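SAM dependent methyltransferase (PDB 3DH0) binds S-adenosylmethionine and probably transfers its methyl group to an acceptor substrate. Local coordinates at residues Phe109-Phe114 / Tyr138-Asp143; Ala171-Gly176 / Val188-Val193. All blocks are in the same frame, centred on the assembly; numbering follows the deposited sequence.

Contact 1. Residues Phe109-Phe114 / Tyr138-Asp143; sequences FIFMAF and YLAIID. With SAM (S-adenosylmethionine), chain C.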
ATOM      1  N   PHE A 109       6.647  -4.831  -7.163  1.00 26.41           N
ATOM      2  CA  PHE A 109       6.150  -4.866  -5.801  1.00 26.07           C
ATOM      3  C   PHE A 109       4.900  -3.999  -5.658  1.00 24.43           C
ATOM      4  O   PHE A 109       4.854  -2.880  -6.155  1.00 24.02           O
ATOM      5  CB  PHE A 109       7.247  -4.337  -4.874  1.00 28.30           C
ATOM      6  CG  PHE A 109       7.104  -4.773  -3.459  1.00 29.43           C
ATOM      7  CD1 PHE A 109       7.751  -5.916  -3.011  1.00 31.08           C
ATOM      8  CD2 PHE A 109       6.306  -4.055  -2.574  1.00 31.48           C
ATOM      9  CE1 PHE A 109       7.615  -6.349  -1.688  1.00 31.23           C
ATOM     10  CE2 PHE A 109       6.156  -4.466  -1.253  1.00 32.92           C
ATOM     11  CZ  PHE A 109       6.814  -5.624  -0.804  1.00 30.80           C
ATOM     12  N   ILE A 110       3.887  -4.525  -4.987  1.00 22.33           N
ATOM     13  CA  ILE A 110       2.663  -3.780  -4.746  1.00 22.47           C
ATOM     14  C   ILE A 110       2.472  -3.691  -3.233  1.00 22.59           C
ATOM     15  O   ILE A 110       2.327  -4.695  -2.549  1.00 23.58           O
ATOM     16  CB  ILE A 110       1.442  -4.470  -5.369  1.00 22.37           C
ATOM     17  CG1 ILE A 110       1.656  -4.684  -6.866  1.00 22.32           C
ATOM     18  CG2 ILE A 110       0.197  -3.606  -5.168  1.00 22.83           C
ATOM     19  CD1 ILE A 110       0.709  -5.715  -7.469  1.00 19.91           C
ATOM     20  N   PHE A 111       2.485  -2.475  -2.715  1.00 22.12           N
ATOM     21  CA  PHE A 111       2.344  -2.232  -1.287  1.00 22.24           C
ATOM     22  C   PHE A 111       1.020  -1.540  -1.016  1.00 22.81           C
ATOM     23  O   PHE A 111       0.761  -0.451  -1.533  1.00 24.17           O
ATOM     24  CB  PHE A 111       3.504  -1.352  -0.829  1.00 21.65           C
ATOM     25  CG  PHE A 111       3.443  -0.945   0.600  1.00 22.31           C
ATOM     26  CD1 PHE A 111       3.438  -1.895   1.611  1.00 23.10           C
ATOM     27  CD2 PHE A 111       3.456   0.405   0.940  1.00 23.26           C
ATOM     28  CE1 PHE A 111       3.454  -1.514   2.946  1.00 23.22           C
ATOM     29  CE2 PHE A 111       3.473   0.807   2.263  1.00 23.02           C
ATOM     30  CZ  PHE A 111       3.474  -0.156   3.276  1.00 24.07           C
ATOM     31  N   MET A 112       0.177  -2.174  -0.215  1.00 22.13           N
ATOM     32  CA  MET A 112      -1.118  -1.602   0.113  1.00 22.23           C
ATOM     33  C   MET A 112      -1.235  -1.423   1.630  1.00 21.48           C
ATOM     34  O   MET A 112      -1.642  -2.339   2.335  1.00 20.86           O
ATOM     35  CB  MET A 112      -2.220  -2.521  -0.409  1.00 20.90           C
ATOM     36  CG  MET A 112      -3.353  -1.781  -1.085  1.00 21.76           C
ATOM     37  SD  MET A 112      -4.637  -2.866  -1.701  1.00 22.94           S
ATOM     38  CE  MET A 112      -3.762  -3.814  -2.870  1.00 15.84           C
ATOM     39  N   ALA A 113      -0.876  -0.244   2.130  1.00 21.05           N
ATOM     40  CA  ALA A 113      -0.930   0.009   3.571  1.00 22.26           C
ATOM     41  C   ALA A 113      -2.197   0.701   4.069  1.00 22.37           C
ATOM     42  O   ALA A 113      -2.410   1.884   3.824  1.00 21.84           O
ATOM     43  CB  ALA A 113       0.295   0.803   4.007  1.00 21.28           C
ATOM     44  N   PHE A 114      -3.014  -0.054   4.795  1.00 24.17           N
ATOM     45  CA  PHE A 114      -4.272   0.437   5.353  1.00 26.11           C
ATOM     46  C   PHE A 114      -5.250   0.972   4.314  1.00 26.75           C
ATOM     47  O   PHE A 114      -6.079   1.828   4.622  1.00 28.12           O
ATOM     48  CB  PHE A 114      -4.011   1.536   6.389  1.00 25.11           C
ATOM     49  CG  PHE A 114      -3.109   1.110   7.506  1.00 25.02           C
ATOM     50  CD1 PHE A 114      -1.784   1.545   7.550  1.00 24.36           C
ATOM     51  CD2 PHE A 114      -3.579   0.267   8.510  1.00 24.28           C
ATOM     52  CE1 PHE A 114      -0.944   1.152   8.570  1.00 25.33           C
ATOM     53  CE2 PHE A 114      -2.750  -0.135   9.539  1.00 24.21           C
ATOM     54  CZ  PHE A 114      -1.423   0.309   9.575  1.00 25.04           C
ATOM     55  N   TYR A 138       5.141  -9.238  -6.395  1.00 37.51           N
ATOM     56  CA  TYR A 138       4.780  -9.561  -5.007  1.00 35.93           C
ATOM     57  C   TYR A 138       3.745  -8.545  -4.519  1.00 33.14           C
ATOM     58  O   TYR A 138       3.821  -7.366  -4.850  1.00 32.66           O
ATOM     59  CB  TYR A 138       5.984  -9.468  -4.061  1.00 38.42           C
ATOM     60  CG  TYR A 138       7.258 -10.158  -4.499  1.00 42.04           C
ATOM     61  CD1 TYR A 138       8.048  -9.623  -5.521  1.00 43.79           C
ATOM     62  CD2 TYR A 138       7.726 -11.294  -3.826  1.00 43.35           C
ATOM     63  CE1 TYR A 138       9.274 -10.190  -5.856  1.00 46.00           C
ATOM     64  CE2 TYR A 138       8.957 -11.875  -4.153  1.00 45.94           C
ATOM     65  CZ  TYR A 138       9.729 -11.312  -5.167  1.00 47.17           C
ATOM     66  OH  TYR A 138      10.978 -11.831  -5.460  1.00 48.04           O
ATOM     67  N   LEU A 139       2.788  -9.005  -3.726  1.00 30.23           N
ATOM     68  CA  LEU A 139       1.763  -8.126  -3.181  1.00 28.14           C
ATOM     69  C   LEU A 139       1.850  -8.060  -1.644  1.00 28.12           C
ATOM     70  O   LEU A 139       1.711  -9.076  -0.962  1.00 27.54           O
ATOM     71  CB  LEU A 139       0.386  -8.627  -3.611  1.00 26.26           C
ATOM     72  CG  LEU A 139      -0.855  -8.033  -2.944  1.00 25.00           C
ATOM     73  CD1 LEU A 139      -0.807  -6.523  -2.943  1.00 25.17           C
ATOM     74  CD2 LEU A 139      -2.064  -8.515  -3.687  1.00 24.81           C
ATOM     75  N   ALA A 140       2.086  -6.868  -1.099  1.00 26.80           N
ATOM     76  CA  ALA A 140       2.184  -6.701   0.348  1.00 25.44           C
ATOM     77  C   ALA A 140       1.029  -5.879   0.901  1.00 24.68           C
ATOM     78  O   ALA A 140       1.010  -4.662   0.779  1.00 25.44           O
ATOM     79  CB  ALA A 140       3.497  -6.039   0.700  1.00 23.57           C
ATOM     80  N   ILE A 141       0.077  -6.549   1.533  1.00 24.39           N
ATOM     81  CA  ILE A 141      -1.085  -5.868   2.092  1.00 24.22           C
ATOM     82  C   ILE A 141      -1.029  -5.797   3.619  1.00 23.91           C
ATOM     83  O   ILE A 141      -0.981  -6.820   4.294  1.00 22.83           O
ATOM     84  CB  ILE A 141      -2.383  -6.585   1.647  1.00 22.73           C
ATOM     85  CG1 ILE A 141      -2.430  -6.636   0.121  1.00 21.27           C
ATOM     86  CG2 ILE A 141      -3.595  -5.881   2.209  1.00 21.45           C
ATOM     87  CD1 ILE A 141      -3.634  -7.318  -0.435  1.00 21.90           C
ATOM     88  N   ILE A 142      -1.041  -4.581   4.157  1.00 25.27           N
ATOM     89  CA  ILE A 142      -0.983  -4.377   5.606  1.00 26.10           C
ATOM     90  C   ILE A 142      -2.203  -3.630   6.152  1.00 26.51           C
ATOM     91  O   ILE A 142      -2.520  -2.537   5.682  1.00 25.74           O
ATOM     92  CB  ILE A 142       0.301  -3.590   6.003  1.00 24.90           C
ATOM     93  CG1 ILE A 142       1.543  -4.413   5.655  1.00 25.38           C
ATOM     94  CG2 ILE A 142       0.287  -3.263   7.492  1.00 23.52           C
ATOM     95  CD1 ILE A 142       2.854  -3.788   6.098  1.00 25.23           C
ATOM     96  N   ASP A 143      -2.881  -4.208   7.140  1.00 27.84           N
ATOM     97  CA  ASP A 143      -4.046  -3.542   7.719  1.00 31.69           C
ATOM     98  C   ASP A 143      -4.335  -3.821   9.198  1.00 31.88           C
ATOM     99  O   ASP A 143      -3.755  -4.723   9.791  1.00 32.30           O
ATOM    100  CB  ASP A 143      -5.297  -3.847   6.892  1.00 33.19           C
ATOM    101  CG  ASP A 143      -6.146  -2.608   6.668  1.00 36.16           C
ATOM    102  OD1 ASP A 143      -6.334  -1.841   7.643  1.00 37.70           O
ATOM    103  OD2 ASP A 143      -6.617  -2.395   5.527  1.00 37.35           O
TER
HETATM  104  N   SAM C 220      -1.295   4.377   3.373  1.00 36.37           N
HETATM  105  CA  SAM C 220      -1.282   5.776   3.902  1.00 37.77           C
HETATM  106  C   SAM C 220      -0.234   5.923   4.982  1.00 39.30           C
HETATM  107  O   SAM C 220       0.439   4.938   5.288  1.00 40.08           O
HETATM  108  OXT SAM C 220      -0.135   7.084   5.495  1.00 42.12           O
HETATM  109  CB  SAM C 220      -2.654   6.125   4.469  1.00 37.25           C
HETATM  110  CG  SAM C 220      -3.696   5.668   3.531  1.00 35.07           C
HETATM  111  SD  SAM C 220      -5.452   5.922   3.906  1.00 32.83           S
HETATM  112  CE  SAM C 220      -5.735   4.774   5.255  1.00 34.32           C
HETATM  113  C5' SAM C 220      -6.174   5.197   2.510  1.00 30.92           C
HETATM  114  C4' SAM C 220      -6.082   5.999   1.228  1.00 28.67           C
HETATM  115  O4' SAM C 220      -6.670   5.160   0.241  1.00 27.92           O
HETATM  116  C3' SAM C 220      -7.008   7.231   1.213  1.00 27.94           C
HETATM  117  O3' SAM C 220      -6.108   8.375   1.216  1.00 25.83           O
HETATM  118  C2' SAM C 220      -7.740   7.192  -0.115  1.00 25.87           C
HETATM  119  O2' SAM C 220      -7.850   8.377  -0.874  1.00 25.94           O
HETATM  120  C1' SAM C 220      -7.064   5.962  -0.795  1.00 27.95           C
HETATM  121  N9  SAM C 220      -7.892   5.127  -1.644  1.00 28.48           N
HETATM  122  C8  SAM C 220      -9.162   4.626  -1.443  1.00 28.94           C
HETATM  123  N7  SAM C 220      -9.584   3.892  -2.425  1.00 28.30           N
HETATM  124  C5  SAM C 220      -8.532   3.903  -3.340  1.00 28.79           C
HETATM  125  C6  SAM C 220      -8.353   3.289  -4.613  1.00 29.45           C
HETATM  126  N6  SAM C 220      -9.311   2.521  -5.177  1.00 28.65           N
HETATM  127  N1  SAM C 220      -7.155   3.498  -5.284  1.00 30.09           N
HETATM  128  C2  SAM C 220      -6.222   4.276  -4.683  1.00 29.55           C
HETATM  129  N3  SAM C 220      -6.293   4.890  -3.498  1.00 28.67           N
HETATM  130  C4  SAM C 220      -7.480   4.661  -2.871  1.00 28.08           C
HETATM  131  O   HOH W   1      -4.562  -2.479   3.104  1.00 24.24           O

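Contact 2. Residues Ala171-Gly176 / Val188-Val193; sequences AGIRVG and VYAMIV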
ATOM      1  N   ALA A 171      -9.874 -13.477  -6.410  1.00 42.31           N
ATOM      2  CA  ALA A 171      -9.171 -12.711  -7.428  1.00 41.85           C
ATOM      3  C   ALA A 171      -8.035 -13.482  -8.090  1.00 41.80           C
ATOM      4  O   ALA A 171      -7.422 -13.006  -9.057  1.00 41.29           O
ATOM      5  CB  ALA A 171      -8.637 -11.423  -6.826  1.00 41.37           C
ATOM      6  N   GLY A 172      -7.749 -14.670  -7.567  1.00 41.14           N
ATOM      7  CA  GLY A 172      -6.681 -15.468  -8.134  1.00 40.27           C
ATOM      8  C   GLY A 172      -5.318 -15.316  -7.481  1.00 39.69           C
ATOM      9  O   GLY A 172      -4.481 -16.192  -7.638  1.00 39.35           O
ATOM     10  N   ILE A 173      -5.072 -14.228  -6.757  1.00 40.03           N
ATOM     11  CA  ILE A 173      -3.766 -14.055  -6.117  1.00 40.88           C
ATOM     12  C   ILE A 173      -3.494 -15.147  -5.078  1.00 41.92           C
ATOM     13  O   ILE A 173      -4.366 -15.475  -4.263  1.00 42.49           O
ATOM     14  CB  ILE A 173      -3.634 -12.700  -5.393  1.00 40.21           C
ATOM     15  CG1 ILE A 173      -3.909 -11.545  -6.354  1.00 39.02           C
ATOM     16  CG2 ILE A 173      -2.242 -12.572  -4.801  1.00 40.59           C
ATOM     17  CD1 ILE A 173      -5.370 -11.165  -6.420  1.00 39.92           C
ATOM     18  N   ARG A 174      -2.277 -15.693  -5.103  1.00 41.48           N
ATOM     19  CA  ARG A 174      -1.884 -16.749  -4.175  1.00 41.08           C
ATOM     20  C   ARG A 174      -1.221 -16.203  -2.912  1.00 39.41           C
ATOM     21  O   ARG A 174      -0.191 -15.532  -2.976  1.00 37.60           O
ATOM     22  CB  ARG A 174      -0.940 -17.733  -4.868  1.00 44.11           C
ATOM     23  CG  ARG A 174       0.241 -17.077  -5.567  1.00 49.28           C
ATOM     24  CD  ARG A 174       0.932 -18.039  -6.548  1.00 54.30           C
ATOM     25  NE  ARG A 174       1.621 -17.316  -7.625  1.00 58.76           N
ATOM     26  CZ  ARG A 174       2.248 -17.895  -8.653  1.00 60.24           C
ATOM     27  NH1 ARG A 174       2.276 -19.225  -8.743  1.00 60.81           N
ATOM     28  NH2 ARG A 174       2.845 -17.144  -9.589  1.00 59.60           N
ATOM     29  N   VAL A 175      -1.823 -16.509  -1.763  1.00 37.89           N
ATOM     30  CA  VAL A 175      -1.305 -16.062  -0.471  1.00 36.22           C
ATOM     31  C   VAL A 175      -0.361 -17.094   0.115  1.00 34.85           C
ATOM     32  O   VAL A 175      -0.707 -18.267   0.217  1.00 35.11           O
ATOM     33  CB  VAL A 175      -2.430 -15.840   0.559  1.00 36.28           C
ATOM     34  CG1 VAL A 175      -1.838 -15.248   1.835  1.00 34.30           C
ATOM     35  CG2 VAL A 175      -3.514 -14.939  -0.024  1.00 35.09           C
ATOM     36  N   GLY A 176       0.825 -16.649   0.515  1.00 34.49           N
ATOM     37  CA  GLY A 176       1.807 -17.552   1.094  1.00 34.40           C
ATOM     38  C   GLY A 176       2.019 -17.377   2.591  1.00 34.54           C
ATOM     39  O   GLY A 176       2.298 -18.340   3.301  1.00 34.54           O
ATOM     40  N   VAL A 188      -0.083  -9.557   4.912  1.00 34.07           N
ATOM     41  CA  VAL A 188      -0.270 -10.715   4.061  1.00 34.69           C
ATOM     42  C   VAL A 188       0.715 -10.671   2.906  1.00 34.73           C
ATOM     43  O   VAL A 188       0.933  -9.637   2.290  1.00 35.04           O
ATOM     44  CB  VAL A 188      -1.730 -10.821   3.554  1.00 33.24           C
ATOM     45  CG1 VAL A 188      -2.333  -9.453   3.425  1.00 33.30           C
ATOM     46  CG2 VAL A 188      -1.772 -11.560   2.232  1.00 31.77           C
ATOM     47  N   TYR A 189       1.320 -11.817   2.653  1.00 35.26           N
ATOM     48  CA  TYR A 189       2.317 -11.998   1.617  1.00 37.34           C
ATOM     49  C   TYR A 189       1.632 -12.720   0.478  1.00 36.75           C
ATOM     50  O   TYR A 189       1.129 -13.827   0.656  1.00 36.72           O
ATOM     51  CB  TYR A 189       3.433 -12.861   2.196  1.00 41.97           C
ATOM     52  CG  TYR A 189       4.735 -12.924   1.436  1.00 45.80           C
ATOM     53  CD1 TYR A 189       4.938 -13.860   0.411  1.00 47.34           C
ATOM     54  CD2 TYR A 189       5.806 -12.131   1.824  1.00 47.13           C
ATOM     55  CE1 TYR A 189       6.196 -14.002  -0.189  1.00 48.41           C
ATOM     56  CE2 TYR A 189       7.053 -12.264   1.235  1.00 49.15           C
ATOM     57  CZ  TYR A 189       7.250 -13.196   0.238  1.00 49.12           C
ATOM     58  OH  TYR A 189       8.522 -13.319  -0.298  1.00 50.23           O
ATOM     59  N   ALA A 190       1.599 -12.098  -0.691  1.00 35.79           N
ATOM     60  CA  ALA A 190       0.960 -12.726  -1.832  1.00 34.95           C
ATOM     61  C   ALA A 190       1.746 -12.482  -3.097  1.00 35.03           C
ATOM     62  O   ALA A 190       2.393 -11.446  -3.256  1.00 33.74           O
ATOM     63  CB  ALA A 190      -0.450 -12.203  -1.985  1.00 34.59           C
ATOM     64  N   MET A 191       1.696 -13.453  -4.000  1.00 37.26           N
ATOM     65  CA  MET A 191       2.399 -13.349  -5.273  1.00 38.37           C
ATOM     66  C   MET A 191       1.389 -13.409  -6.415  1.00 38.39           C
ATOM     67  O   MET A 191       0.470 -14.236  -6.419  1.00 37.68           O
ATOM     68  CB  MET A 191       3.441 -14.473  -5.400  1.00 37.87           C
ATOM     69  CG  MET A 191       4.289 -14.395  -6.653  1.00 39.86           C
ATOM     70  SD  MET A 191       5.643 -15.611  -6.688  1.00 40.90           S
ATOM     71  CE  MET A 191       7.057 -14.529  -6.392  1.00 40.09           C
ATOM     72  N   ILE A 192       1.557 -12.516  -7.379  1.00 39.48           N
ATOM     73  CA  ILE A 192       0.663 -12.478  -8.516  1.00 41.31           C
ATOM     74  C   ILE A 192       1.017 -13.507  -9.579  1.00 42.59           C
ATOM     75  O   ILE A 192       2.177 -13.625 -10.003  1.00 41.88           O
ATOM     76  CB  ILE A 192       0.622 -11.073  -9.103  1.00 42.47           C
ATOM     77  CG1 ILE A 192      -0.382 -10.256  -8.285  1.00 42.37           C
ATOM     78  CG2 ILE A 192       0.305 -11.115 -10.602  1.00 41.76           C
ATOM     79  CD1 ILE A 192      -0.656  -8.879  -8.818  1.00 43.87           C
ATOM     80  N   VAL A 193      -0.011 -14.252  -9.987  1.00 44.06           N
ATOM     81  CA  VAL A 193       0.112 -15.318 -10.970  1.00 45.86           C
ATOM     82  C   VAL A 193      -0.084 -14.820 -12.401  1.00 45.72           C
ATOM     83  O   VAL A 193       0.929 -14.744 -13.130  1.00 46.80           O
ATOM     84  CB  VAL A 193      -0.930 -16.444 -10.692  1.00 47.53           C
ATOM     85  CG1 VAL A 193      -0.642 -17.664 -11.583  1.00 48.81           C
ATOM     86  CG2 VAL A 193      -0.916 -16.830  -9.207  1.00 47.52           C
TER

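Contact 1. Residues Phe109-Phe114 / Tyr138-Asp143
The Phe-114 ring sets one face over Ile-142 O and turns its edge to Asp-143, and the side chain can be followed atom by atom. CB lies 3.8 Å from CE of S-adenosylmethionine, the methyl carbon. CG stands anti to the carbonyl carbon (chi1 -57°), which brings the ring above the Ile-142 carbonyl. CD2 brings its edge to Asp-143 OD1 at 3.6 Å, ring and carboxylate nearly perpendicular (87°). CE2 lies 4.0 Å from Asp-143 C, while CZ stands only loosely, 4.5 Å, from Ile-142 CG2. With an alanine here the ring is gone, which would probably uncover Ile-142 O and leave a gap beside Asp-143. That carboxylate is itself held through OD2 by His-117 ND1.

The backbones beneath are two parallel strands, joined by a beta-alpha-beta crossover in the Rossmann-like sheet of class I methyltransferases. Five hydrogen bonds zip them together: Ile-110 N and Met-112 N donate to Tyr-138 O and Ala-140 O, Ala-140 N and Ile-142 N donate back to Ile-110 O and Met-112 O, and the ladder ends where Phe-114 N donates to Ile-142 O at 2.7 Å.

On one face of the sheet, CE2 and CZ of Phe-109 rest on the methyl of Ala-140, both at 3.7 Å, and Phe-33 of helix 26-33 touches both residues. Further along, Ile-142 CD1 meets the edge of the Phe-111 ring at CE1 (3.9 Å). The reverse face carries Leu-139 CD1, packed against Ile-110 CG2 and against the tip CE of Met-112. At the C-terminal end, Ala-113 O accepts a hydrogen bond from the ligand's amino nitrogen at 2.8 Å.

Contact 2. Residues Ala171-Gly176 / Val188-Val193
Arg-174 lays its long side chain across Val-193, the two meeting at about a right angle, and it has more surface covered than any other residue in this contact. Its CG sits between the backbone N and the carbonyl carbon (chi1 51°), which starts the chain out past Met-191 O; from there it runs extended to NE. One face of the guanidinium takes the methyl CG2 of Val-193, offset toward the rim, while Met-191 O lies at the edge, in the plane of the group.

Ile-173, just before the strand, sends CG2 to the Ala-190 methyl, on the face away from Arg-174, and its CG1 comes within 4.2 Å of Ile-192 CG1. Leu-168 and Leu-126 of the flanking helices pack against Ile-173. Strands 174-176 and 188-191 form the antiparallel ladder of a beta hairpin: Met-191 N to Arg-174 O at 3.0 Å, a weak return bond from Arg-174 N to Met-191 O at 3.4 Å, and Gly-176 N to Tyr-189 O at 2.8 Å. The Arg-174 stem thus packs on Val-193 while the guanidinium edge faces the carbonyls of Met-191 and Ile-192; no hydrogen bond is assigned there, but the positive charge would probably be favourably placed beside them.

Following the chain from the N terminus, contact 1 closes first: strand 107-113 leads into helix 122-132, and the chain comes back in strand 137-144, laid parallel beside it. Helix 161-170 comes next, and only then does contact 2 open, pairing the two arms of the hairpin, strands 174-181 and 185-191, at the end away from its turn. The two loops follow in series, neither nested nor crossed. They are joined through neighbouring strands, because 185-191 lies antiparallel against 137-144, with probable hydrogen bonds such as Leu-139 N to Ala-190 O. The ligand-binding middle of the sheet is thus continuous with its hairpin edge, where 174-181 is outermost.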